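Local coordinates for uncharacterized protein (Cytophaga hutchinsonii ATCC 33406, PDB 3FF4) that is of unknown function but has a CoA-binding domain of the Rossmann type and so may bind coenzyme A or a related nucleotide, at residues E98-L101 and S102-I106. Sequence-based numbering, arbitrary orientation.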
loop_
_atom_site.group_PDB
_atom_site.type_symbol
_atom_site.label_atom_id
_atom_site.label_comp_id
_atom_site.label_asym_id
_atom_site.label_seq_id
_atom_site.Cartn_x
_atom_site.Cartn_y
_atom_site.Cartn_z
ATOM N N GLU A 98 -3.545 12.353 -4.694
ATOM C CA GLU A 98 -3.406 13.028 -3.384
ATOM C C GLU A 98 -4.616 13.940 -3.037
ATOM O O GLU A 98 -5.187 13.841 -1.941
ATOM C CB GLU A 98 -2.085 13.815 -3.334
ATOM C CG GLU A 98 -0.856 12.902 -3.512
ATOM C CD GLU A 98 0.445 13.643 -3.923
ATOM O OE1 GLU A 98 1.256 13.029 -4.664
ATOM O OE2 GLU A 98 0.662 14.801 -3.504
ATOM N N GLU A 99 -5.002 14.808 -3.971
ATOM C CA GLU A 99 -6.111 15.736 -3.743
ATOM C C GLU A 99 -7.428 15.019 -3.600
ATOM O O GLU A 99 -8.224 15.371 -2.738
ATOM C CB GLU A 99 -6.239 16.736 -4.876
ATOM C CG GLU A 99 -5.110 17.690 -4.902
ATOM C CD GLU A 99 -5.204 18.665 -6.057
ATOM O OE1 GLU A 99 -6.327 18.875 -6.606
ATOM O OE2 GLU A 99 -4.133 19.226 -6.407
ATOM N N ILE A 100 -7.657 14.020 -4.445
ATOM C CA ILE A 100 -8.893 13.245 -4.367
ATOM C C ILE A 100 -8.983 12.572 -2.997
ATOM O O ILE A 100 -10.036 12.602 -2.334
ATOM C CB ILE A 100 -8.990 12.214 -5.503
ATOM C CG1 ILE A 100 -9.259 12.921 -6.839
ATOM C CG2 ILE A 100 -10.080 11.197 -5.202
ATOM C CD1 ILE A 100 -9.189 11.992 -8.044
ATOM N N LEU A 101 -7.873 11.993 -2.555
ATOM C CA LEU A 101 -7.830 11.375 -1.217
ATOM C C LEU A 101 -8.128 12.383 -0.102
ATOM O O LEU A 101 -9.042 12.170 0.707
ATOM C CB LEU A 101 -6.475 10.699 -0.965
ATOM C CG LEU A 101 -6.235 9.441 -1.804
ATOM C CD1 LEU A 101 -4.759 9.031 -1.738
ATOM C CD2 LEU A 101 -7.155 8.295 -1.379
ATOM N N SER A 102 -7.345 13.463 -0.050
ATOM C CA SER A 102 -7.455 14.423 1.019
ATOM C C SER A 102 -8.839 15.091 1.015
ATOM O O SER A 102 -9.388 15.338 2.074
ATOM C CB SER A 102 -6.297 15.420 0.930
ATOM O OG SER A 102 -6.295 16.037 -0.367
ATOM N N GLU A 103 -9.416 15.320 -0.175
ATOM C CA GLU A 103 -10.818 15.747 -0.361
ATOM C C GLU A 103 -11.804 14.823 0.283
ATOM O O GLU A 103 -12.871 15.247 0.714
ATOM C CB GLU A 103 -11.206 15.670 -1.850
ATOM C CG GLU A 103 -11.360 16.913 -2.453
ATOM C CD GLU A 103 -11.511 16.826 -3.954
ATOM O OE1 GLU A 103 -12.215 15.946 -4.536
ATOM O OE2 GLU A 103 -10.912 17.708 -4.556
ATOM N N ASN A 104 -11.501 13.538 0.221
ATOM C CA ASN A 104 -12.385 12.523 0.780
ATOM C C ASN A 104 -11.966 12.155 2.198
ATOM O O ASN A 104 -12.331 11.100 2.685
ATOM C CB ASN A 104 -12.423 11.265 -0.106
ATOM C CG ASN A 104 -13.267 11.455 -1.360
ATOM O OD1 ASN A 104 -14.462 11.164 -1.362
ATOM N ND2 ASN A 104 -12.651 11.949 -2.436
ATOM N N GLY A 105 -11.205 13.033 2.861
ATOM C CA GLY A 105 -10.751 12.782 4.247
ATOM C C GLY A 105 -9.731 11.651 4.454
ATOM O O GLY A 105 -9.614 11.121 5.569
ATOM N N ILE A 106 -9.007 11.272 3.396
ATOM C CA ILE A 106 -7.931 10.277 3.476
ATOM C C ILE A 106 -6.566 10.991 3.359
ATOM O O ILE A 106 -6.348 11.783 2.412
ATOM C CB ILE A 106 -8.078 9.199 2.360
ATOM C CG1 ILE A 106 -9.428 8.472 2.494
ATOM C CG2 ILE A 106 -6.903 8.222 2.374
ATOM C CD1 ILE A 106 -9.889 7.667 1.223
#
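Asn104 grips the carbonyl of Ile100 twice. Its side-chain ND2 lies 2.7 Å from Ile100 O in an almost straight hydrogen bond (178° at the hydrogen), with the acceptor in the plane of the amide, while its backbone N makes a longer, bent bond to the same oxygen, Ile100 O, at 3.1 Å from the opposite face of the carbonyl plane. The first torsion (chi1 -76°) sets CG beside the backbone N, which turns the amide back along the last turn, beside Ile100; the two side chains point the same way, with Ile100 CG2 3.9 Å from Asn104 ND2. Ser102 also turns back on the helix: with chi1 at 56° its OG sits 2.9 Å from Glu98 O, and Glu99 O lies close by. Those oxygens are taken in any case by the regular helical N-H groups of Ser102 and Glu103.

Helix 95-103 ends here in a Schellman motif. Ile106 N bonds to Leu101 O at 2.8 Å, the donor standing above the carbonyl plane, and inside that loop Gly105 N bonds to Ser102 O at 3.0 Å; Gly105, at positive phi, is the C-prime residue of the turn that leads into strand 107-110 in this beta-alpha-beta unit.

The apolar contact belongs to the same motif. Leu101 CD2 lies 3.8 Å from Ile106 CG2 and as near to Ile106 CD1, the two side chains crossing at a slant. Both are buried, resting on Val86 of the parallel sheet and on helix 75-81, where Leu101 touches Ile78 and Ile106 touches Leu79.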